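PDB 4KSI: leucine aminopeptidase A1, chloroplastic from Solanum lycopersicum, which removes N-terminal amino acids from peptides as a magnesium-dependent homohexameric aminopeptidase, and takes part in wound signalling and insect defence. Local coordinates for residues Glu380-Asp385 with Ile471-Gly476; Asp433-Glu438 with Lys494-His499. All coordinates share one frame; numbering follows the deposited sequence. Where two conformers were deposited one is given.

Contact 1: residues Glu380-Asp385 with Ile471-Gly476. With MG (magnesium ion), chain B.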
ATOM      1  N   GLU A 380      15.715 -11.617 -20.550  1.00 13.61           N
ATOM      2  CA  GLU A 380      15.486 -10.245 -20.115  1.00 14.01           C
ATOM      3  C   GLU A 380      15.071 -10.369 -18.636  1.00 14.31           C
ATOM      4  O   GLU A 380      14.049 -11.002 -18.331  1.00 14.32           O
ATOM      5  CB  GLU A 380      14.346  -9.595 -20.914  1.00 13.92           C
ATOM      6  CG  GLU A 380      14.100  -8.144 -20.481  1.00 14.20           C
ATOM      7  CD  GLU A 380      12.966  -7.454 -21.271  1.00 16.43           C
ATOM      8  OE1 GLU A 380      12.135  -8.132 -22.008  1.00 15.22           O
ATOM      9  OE2 GLU A 380      12.886  -6.183 -21.158  1.00 17.28           O
ATOM     10  N   VAL A 381      15.837  -9.767 -17.749  1.00 13.74           N
ATOM     11  CA  VAL A 381      15.603  -9.881 -16.320  1.00 14.24           C
ATOM     12  C   VAL A 381      14.631  -8.799 -15.886  1.00 15.84           C
ATOM     13  O   VAL A 381      15.074  -7.759 -15.397  1.00 16.45           O
ATOM     14  CB  VAL A 381      16.933  -9.836 -15.502  1.00 14.50           C
ATOM     15  CG1 VAL A 381      16.668 -10.021 -13.979  1.00 14.02           C
ATOM     16  CG2 VAL A 381      17.860 -10.942 -16.003  1.00 13.33           C
ATOM     17  N   ASN A 382      13.309  -9.048 -16.065  1.00 14.70           N
ATOM     18  CA  ASN A 382      12.332  -8.010 -15.766  1.00 14.88           C
ATOM     19  C   ASN A 382      12.120  -7.904 -14.278  1.00 15.32           C
ATOM     20  O   ASN A 382      11.461  -6.963 -13.845  1.00 14.33           O
ATOM     21  CB  ASN A 382      10.968  -8.206 -16.509  1.00 14.45           C
ATOM     22  CG  ASN A 382      10.314  -9.530 -16.208  1.00 14.78           C
ATOM     23  OD1 ASN A 382      10.993 -10.569 -16.114  1.00 14.97           O
ATOM     24  ND2 ASN A 382       8.969  -9.527 -16.053  1.00 14.18           N
ATOM     25  N   ASN A 383      12.658  -8.846 -13.477  1.00 15.23           N
ATOM     26  CA  ASN A 383      12.616  -8.667 -12.005  1.00 15.72           C
ATOM     27  C   ASN A 383      13.849  -9.318 -11.405  1.00 15.93           C
ATOM     28  O   ASN A 383      14.044 -10.513 -11.587  1.00 15.44           O
ATOM     29  CB  ASN A 383      11.323  -9.284 -11.394  1.00 16.32           C
ATOM     30  CG  ASN A 383      11.118  -8.911  -9.908  1.00 18.06           C
ATOM     31  OD1 ASN A 383      12.057  -8.951  -9.085  1.00 16.65           O
ATOM     32  ND2 ASN A 383       9.861  -8.551  -9.550  1.00 17.53           N
ATOM     33  N   THR A 384      14.704  -8.561 -10.740  1.00 15.23           N
ATOM     34  CA  THR A 384      15.950  -9.153 -10.252  1.00 16.50           C
ATOM     35  C   THR A 384      15.748 -10.007  -9.031  1.00 17.26           C
ATOM     36  O   THR A 384      16.696 -10.618  -8.550  1.00 17.33           O
ATOM     37  CB  THR A 384      17.017  -8.074  -9.890  1.00 16.10           C
ATOM     38  OG1 THR A 384      16.537  -7.277  -8.793  1.00 14.57           O
ATOM     39  CG2 THR A 384      17.295  -7.156 -11.127  1.00 14.86           C
ATOM     40  N   ASP A 385      14.529 -10.005  -8.490  1.00 17.80           N
ATOM     41  CA  ASP A 385      14.219 -10.845  -7.356  1.00 17.43           C
ATOM     42  C   ASP A 385      13.759 -12.256  -7.801  1.00 18.31           C
ATOM     43  O   ASP A 385      13.420 -13.125  -6.978  1.00 17.91           O
ATOM     44  CB  ASP A 385      13.170 -10.183  -6.466  1.00 16.96           C
ATOM     45  CG  ASP A 385      13.029 -10.904  -5.105  1.00 19.89           C
ATOM     46  OD1 ASP A 385      13.903 -11.759  -4.695  1.00 21.21           O
ATOM     47  OD2 ASP A 385      12.063 -10.628  -4.421  1.00 19.68           O
ATOM     48  N   ILE A 471      11.601 -13.599 -20.799  1.00 13.89           N
ATOM     49  CA  ILE A 471      11.767 -12.831 -19.588  1.00 13.68           C
ATOM     50  C   ILE A 471      11.996 -13.830 -18.456  1.00 13.78           C
ATOM     51  O   ILE A 471      11.771 -15.029 -18.634  1.00 14.19           O
ATOM     52  CB  ILE A 471      10.550 -11.900 -19.276  1.00 13.43           C
ATOM     53  CG1 ILE A 471       9.252 -12.717 -19.056  1.00 13.98           C
ATOM     54  CG2 ILE A 471      10.408 -10.793 -20.360  1.00 13.59           C
ATOM     55  CD1 ILE A 471       7.945 -11.874 -18.878  1.00 13.52           C
ATOM     56  N   ASN A 472      12.391 -13.362 -17.283  1.00 13.07           N
ATOM     57  CA  ASN A 472      12.562 -14.305 -16.192  1.00 13.64           C
ATOM     58  C   ASN A 472      11.339 -14.385 -15.279  1.00 13.84           C
ATOM     59  O   ASN A 472      11.235 -15.339 -14.471  1.00 14.54           O
ATOM     60  CB  ASN A 472      13.870 -14.082 -15.366  1.00 12.62           C
ATOM     61  CG  ASN A 472      13.818 -12.840 -14.466  1.00 13.55           C
ATOM     62  OD1 ASN A 472      13.246 -11.813 -14.871  1.00 14.12           O
ATOM     63  ND2 ASN A 472      14.469 -12.901 -13.242  1.00 12.47           N
ATOM     64  N   THR A 473      10.433 -13.416 -15.356  1.00 14.51           N
ATOM     65  CA  THR A 473       9.381 -13.333 -14.332  1.00 14.64           C
ATOM     66  C   THR A 473       8.000 -13.170 -14.928  1.00 15.60           C
ATOM     67  O   THR A 473       7.702 -12.138 -15.535  1.00 15.30           O
ATOM     68  CB  THR A 473       9.619 -12.144 -13.388  1.00 16.32           C
ATOM     69  OG1 THR A 473      11.018 -12.096 -13.048  1.00 17.99           O
ATOM     70  CG2 THR A 473       8.733 -12.224 -12.104  1.00 16.08           C
ATOM     71  N   GLY A 474       7.146 -14.185 -14.731  1.00 16.01           N
ATOM     72  CA  GLY A 474       5.782 -14.134 -15.228  1.00 16.33           C
ATOM     73  C   GLY A 474       4.819 -13.401 -14.261  1.00 17.84           C
ATOM     74  O   GLY A 474       5.233 -12.897 -13.217  1.00 17.12           O
ATOM     75  N   PRO A 475       3.512 -13.366 -14.591  1.00 18.41           N
ATOM     76  CA  PRO A 475       2.494 -12.793 -13.666  1.00 18.89           C
ATOM     77  C   PRO A 475       2.480 -13.564 -12.339  1.00 18.71           C
ATOM     78  O   PRO A 475       2.943 -14.727 -12.284  1.00 17.96           O
ATOM     79  CB  PRO A 475       1.165 -12.989 -14.408  1.00 19.29           C
ATOM     80  CG  PRO A 475       1.534 -13.348 -15.804  1.00 19.24           C
ATOM     81  CD  PRO A 475       2.925 -13.918 -15.818  1.00 17.47           C
ATOM     82  N   GLY A 476       1.949 -12.925 -11.283  1.00 19.04           N
ATOM     83  CA  GLY A 476       1.793 -13.589  -9.981  1.00 17.85           C
ATOM     84  C   GLY A 476       0.930 -14.857 -10.103  1.00 18.36           C
ATOM     85  O   GLY A 476       1.224 -15.857  -9.493  1.00 16.77           O
TER
HETATM   86 MG    MG B 601      14.665 -13.642  -5.116  1.00  9.94          MG
HETATM   87  O   HOH W   1      13.700 -15.159  -4.872  1.00 30.20           O
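Asn382 and Asn472 make this a loop-to-loop contact built on amides, each side chain reaching across to grip the backbone of the opposite segment beside the magnesium site of the catalytic domain. The loops separate just after a single parallel beta bridge between Glu380 and Ile471, and the side chains take over where strand pairing stops. Asn382 meets Thr473 at two points: ND2 donates to Thr473 O at 2.9 Å and nearly straight (174°), with the acceptor in the amide plane, while OD1 receives Thr473 N at 3.0 Å on a lone pair. CG of Asn382 stands between its own backbone N and carbonyl carbon (chi1 58°), which folds the amide back over the loop to face Thr473. Leucine in its place would probably leave Thr473 N and O without these mates and let the two loops slip relative to each other. Asn472 returns the grip, its ND2 giving a hydrogen bond of 2.9 Å to Asn383 O and a second to Ala386 O; its OD1 takes a weak bond from Asn383 N. The two asparagine amides are turned 75° apart; Asn382 addresses the main chain of Thr473 and Asn472 that of Asn383. Asn383 opens the NTDAEGRL signature of the M17 peptidases, and its OD1 accepts from Asp385 N at 2.8 Å, an Asx turn leading directly into the metal ligand Asp385. There Asp385 binds magnesium through both OD1 (2.1 Å) and its backbone O (2.3 Å), sharing the ion with Asp305 and Glu387. Asp385 OD2 is salt-bridged to Lys312, a predicted active-site residue, and Glu320 of a second subunit packs on Asn382.

Contact 2: residues Asp433-Glu438 with Lys494-His499; sequences DDLARE and KVQWLH
Leu435 is the wedge of this contact, driven from the first turn of helix 433-446 against the strand that begins at Gln496. The arrangement is helix-on-sheet packing of an alpha/beta domain: the helix links parallel strands 426-429 and 450-452 in a beta-alpha-beta crossover, and the axis of its segment 433-438 crosses that of strand segment 496-499 at -52°, 8.0 Å apart at closest approach. Because CG of Leu435 lies trans to the backbone N (chi1 -175°), the branch is carried out to the strand. CD2 then rests on the main chain, 3.4 Å from Trp497 C, and beside Leu498, whose CB is 3.6 Å from that same methyl. The two leucine side chains pass at a slant rather than in line. Leu498 replies with CD1, which comes to 4.0 Å from Ala436 CA on the helix backbone. On the other flank Gln496, extended beyond CG, brings NE2 to 3.5 Å from Leu435 CB, a packing contact with no hydrogen bond across the segments. Beside this packing one water donates to Gln496 OE1 and to Asp434 OD2; as Asp434 was modelled in two conformers, this bridge is tentative. The next shell fixes the strand itself: Trp497 N and O are hydrogen-bonded to Asn432 OD1 and Thr430 OG1, in the turn that leads into the helix. Trp497 points away from helix 433-446, both it and His499 touch helix 479-488, and a single carboxylate holds both rings, Asp409 OD2 meeting Trp497 NE1 and Asp409 OD1 meeting His499 ND1.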
ATOM      1  N   ASP A 433       6.667 -38.316 -16.235  1.00 20.48           N
ATOM      2  CA  ASP A 433       5.757 -39.026 -15.339  1.00 21.80           C
ATOM      3  C   ASP A 433       6.390 -40.112 -14.478  1.00 22.05           C
ATOM      4  O   ASP A 433       6.006 -40.260 -13.322  1.00 21.94           O
ATOM      5  CB  ASP A 433       4.587 -39.628 -16.121  1.00 22.57           C
ATOM      6  CG  ASP A 433       3.579 -38.568 -16.587  1.00 25.36           C
ATOM      7  OD1 ASP A 433       3.573 -37.374 -16.104  1.00 25.64           O
ATOM      8  OD2 ASP A 433       2.765 -38.939 -17.452  1.00 25.42           O
ATOM      9  N   ASP A 434       7.327 -40.881 -15.031  1.00 23.56           N
ATOM     10  CA  ASP A 434       8.037 -41.888 -14.241  0.60 23.37           C
ATOM     11  C   ASP A 434       8.862 -41.276 -13.120  1.00 21.60           C
ATOM     12  O   ASP A 434       8.892 -41.807 -12.026  1.00 20.29           O
ATOM     13  CB  ASP A 434       8.938 -42.790 -15.064  0.60 24.34           C
ATOM     14  CG  ASP A 434       9.373 -44.005 -14.274  0.60 26.82           C
ATOM     15  OD1 ASP A 434       8.467 -44.679 -13.727  0.60 28.71           O
ATOM     16  OD2 ASP A 434      10.611 -44.263 -14.140  0.60 28.06           O
ATOM     17  N   LEU A 435       9.528 -40.152 -13.403  1.00 20.25           N
ATOM     18  CA  LEU A 435      10.312 -39.453 -12.389  1.00 18.67           C
ATOM     19  C   LEU A 435       9.372 -38.904 -11.282  1.00 18.67           C
ATOM     20  O   LEU A 435       9.701 -38.933 -10.090  1.00 18.58           O
ATOM     21  CB  LEU A 435      11.130 -38.310 -13.000  1.00 17.29           C
ATOM     22  CG  LEU A 435      12.087 -37.605 -12.006  1.00 17.19           C
ATOM     23  CD1 LEU A 435      12.974 -38.564 -11.169  1.00 16.10           C
ATOM     24  CD2 LEU A 435      12.981 -36.593 -12.713  1.00 16.15           C
ATOM     25  N   ALA A 436       8.211 -38.388 -11.677  1.00 17.68           N
ATOM     26  CA  ALA A 436       7.228 -37.950 -10.675  1.00 18.00           C
ATOM     27  C   ALA A 436       6.853 -39.111  -9.723  1.00 18.78           C
ATOM     28  O   ALA A 436       6.805 -38.929  -8.500  1.00 18.36           O
ATOM     29  CB  ALA A 436       5.976 -37.406 -11.347  1.00 16.28           C
ATOM     30  N   ARG A 437       6.546 -40.272 -10.303  1.00 19.83           N
ATOM     31  CA  ARG A 437       6.222 -41.473  -9.528  0.61 20.62           C
ATOM     32  C   ARG A 437       7.386 -41.828  -8.618  1.00 20.90           C
ATOM     33  O   ARG A 437       7.181 -42.088  -7.459  1.00 20.89           O
ATOM     34  CB  ARG A 437       5.854 -42.659 -10.445  0.61 21.93           C
ATOM     35  CG  ARG A 437       5.680 -44.014  -9.727  0.61 24.40           C
ATOM     36  CD  ARG A 437       5.795 -45.252 -10.656  0.61 26.08           C
ATOM     37  NE  ARG A 437       7.195 -45.561 -10.997  0.61 29.33           N
ATOM     38  CZ  ARG A 437       8.072 -46.043 -10.109  0.61 31.71           C
ATOM     39  NH1 ARG A 437       9.321 -46.303 -10.457  0.61 34.04           N
ATOM     40  NH2 ARG A 437       7.703 -46.261  -8.856  0.61 29.96           N
ATOM     41  N   GLU A 438       8.623 -41.838  -9.132  1.00 19.87           N
ATOM     42  CA  GLU A 438       9.765 -42.132  -8.263  1.00 20.68           C
ATOM     43  C   GLU A 438       9.861 -41.185  -7.032  1.00 18.42           C
ATOM     44  O   GLU A 438      10.138 -41.631  -5.929  1.00 17.17           O
ATOM     45  CB  GLU A 438      11.109 -42.009  -9.011  1.00 22.64           C
ATOM     46  CG  GLU A 438      11.433 -43.153  -9.960  1.00 29.29           C
ATOM     47  CD  GLU A 438      12.788 -42.953 -10.705  1.00 34.18           C
ATOM     48  OE1 GLU A 438      13.630 -42.049 -10.422  1.00 30.16           O
ATOM     49  OE2 GLU A 438      13.023 -43.719 -11.650  1.00 46.41           O
ATOM     50  N   LYS A 494      16.473 -35.018 -23.284  1.00 23.11           N
ATOM     51  CA  LYS A 494      16.842 -36.419 -23.074  1.00 25.39           C
ATOM     52  C   LYS A 494      17.064 -36.776 -21.599  1.00 22.27           C
ATOM     53  O   LYS A 494      17.138 -37.954 -21.252  1.00 20.38           O
ATOM     54  CB  LYS A 494      18.120 -36.739 -23.847  1.00 29.33           C
ATOM     55  CG  LYS A 494      17.923 -36.704 -25.364  1.00 36.02           C
ATOM     56  CD  LYS A 494      19.276 -36.572 -26.086  1.00 43.34           C
ATOM     57  CE  LYS A 494      19.057 -36.439 -27.597  1.00 53.23           C
ATOM     58  NZ  LYS A 494      20.312 -36.436 -28.429  1.00 58.82           N
ATOM     59  N   VAL A 495      17.161 -35.762 -20.740  1.00 19.46           N
ATOM     60  CA  VAL A 495      17.429 -36.006 -19.329  1.00 19.63           C
ATOM     61  C   VAL A 495      16.083 -35.920 -18.621  1.00 19.99           C
ATOM     62  O   VAL A 495      15.338 -34.955 -18.851  1.00 19.61           O
ATOM     63  CB  VAL A 495      18.433 -34.945 -18.786  1.00 19.15           C
ATOM     64  CG1 VAL A 495      18.663 -35.077 -17.289  1.00 19.27           C
ATOM     65  CG2 VAL A 495      19.765 -34.988 -19.549  1.00 18.79           C
ATOM     66  N   GLN A 496      15.745 -36.903 -17.791  1.00 18.50           N
ATOM     67  CA  GLN A 496      14.547 -36.761 -16.973  1.00 18.76           C
ATOM     68  C   GLN A 496      14.813 -35.716 -15.858  1.00 17.52           C
ATOM     69  O   GLN A 496      15.898 -35.718 -15.249  1.00 17.18           O
ATOM     70  CB  GLN A 496      14.212 -38.095 -16.304  1.00 21.01           C
ATOM     71  CG  GLN A 496      13.773 -39.169 -17.272  1.00 25.31           C
ATOM     72  CD  GLN A 496      13.340 -40.436 -16.543  1.00 30.33           C
ATOM     73  OE1 GLN A 496      13.610 -41.513 -16.995  1.00 34.53           O
ATOM     74  NE2 GLN A 496      12.674 -40.299 -15.411  1.00 31.13           N
ATOM     75  N   TRP A 497      13.852 -34.859 -15.557  1.00 15.10           N
ATOM     76  CA  TRP A 497      14.154 -33.739 -14.644  1.00 14.52           C
ATOM     77  C   TRP A 497      12.933 -33.361 -13.876  1.00 14.70           C
ATOM     78  O   TRP A 497      11.816 -33.294 -14.448  1.00 13.89           O
ATOM     79  CB  TRP A 497      14.739 -32.561 -15.432  1.00 14.76           C
ATOM     80  CG  TRP A 497      14.542 -31.201 -14.775  1.00 15.41           C
ATOM     81  CD1 TRP A 497      15.244 -30.644 -13.700  1.00 14.94           C
ATOM     82  CD2 TRP A 497      13.532 -30.204 -15.147  1.00 15.84           C
ATOM     83  NE1 TRP A 497      14.746 -29.390 -13.374  1.00 15.06           N
ATOM     84  CE2 TRP A 497      13.696 -29.075 -14.219  1.00 15.99           C
ATOM     85  CE3 TRP A 497      12.550 -30.140 -16.142  1.00 16.58           C
ATOM     86  CZ2 TRP A 497      12.904 -27.945 -14.299  1.00 15.11           C
ATOM     87  CZ3 TRP A 497      11.746 -29.016 -16.209  1.00 16.13           C
ATOM     88  CH2 TRP A 497      11.920 -27.934 -15.304  1.00 16.35           C
ATOM     89  N   LEU A 498      13.116 -33.107 -12.574  1.00 14.15           N
ATOM     90  CA  LEU A 498      12.020 -32.709 -11.757  1.00 13.37           C
ATOM     91  C   LEU A 498      12.505 -31.556 -10.901  1.00 13.78           C
ATOM     92  O   LEU A 498      13.608 -31.567 -10.328  1.00 13.55           O
ATOM     93  CB  LEU A 498      11.510 -33.904 -10.889  1.00 12.62           C
ATOM     94  CG  LEU A 498      10.404 -33.594  -9.833  1.00 12.66           C
ATOM     95  CD1 LEU A 498       9.512 -34.843  -9.604  1.00 12.09           C
ATOM     96  CD2 LEU A 498      10.913 -33.031  -8.485  1.00 11.76           C
ATOM     97  N   HIS A 499      11.641 -30.550 -10.750  1.00 14.24           N
ATOM     98  CA  HIS A 499      11.956 -29.369  -9.975  1.00 13.33           C
ATOM     99  C   HIS A 499      11.036 -29.348  -8.783  1.00 13.97           C
ATOM    100  O   HIS A 499       9.803 -29.511  -8.912  1.00 14.11           O
ATOM    101  CB  HIS A 499      11.686 -28.176 -10.862  1.00 14.04           C
ATOM    102  CG  HIS A 499      11.456 -26.908 -10.100  1.00 13.59           C
ATOM    103  ND1 HIS A 499      12.412 -26.351  -9.340  1.00 13.22           N
ATOM    104  CD2 HIS A 499      10.299 -26.081  -9.982  1.00 13.95           C
ATOM    105  CE1 HIS A 499      11.944 -25.177  -8.813  1.00 13.25           C
ATOM    106  NE2 HIS A 499      10.634 -25.045  -9.171  1.00 14.03           N
TER
HETATM  107  O   HOH W   2      12.436 -44.066 -15.994  1.00 35.11           O

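Overall arrangement
From the N terminus, the chain first passes through the macro-like N-terminal domain and enters the catalytic domain, where both contacts lie. Residues 380-385 come first, then helix segment 433-438; only at 471-476 does contact 1 close its loop of 85 intervening residues, and 494-499 then closes that of contact 2, which spans 55. The segments alternate, so the two closures cross. Their centres are 26 Å apart and their nearest atoms about 11 Å, so they do not meet directly. Contact 1 joins loops at the metal site, whereas contact 2 fastens a helix to the mixed sheet of the catalytic domain. Helix 479-488 runs in the chain between their second segments.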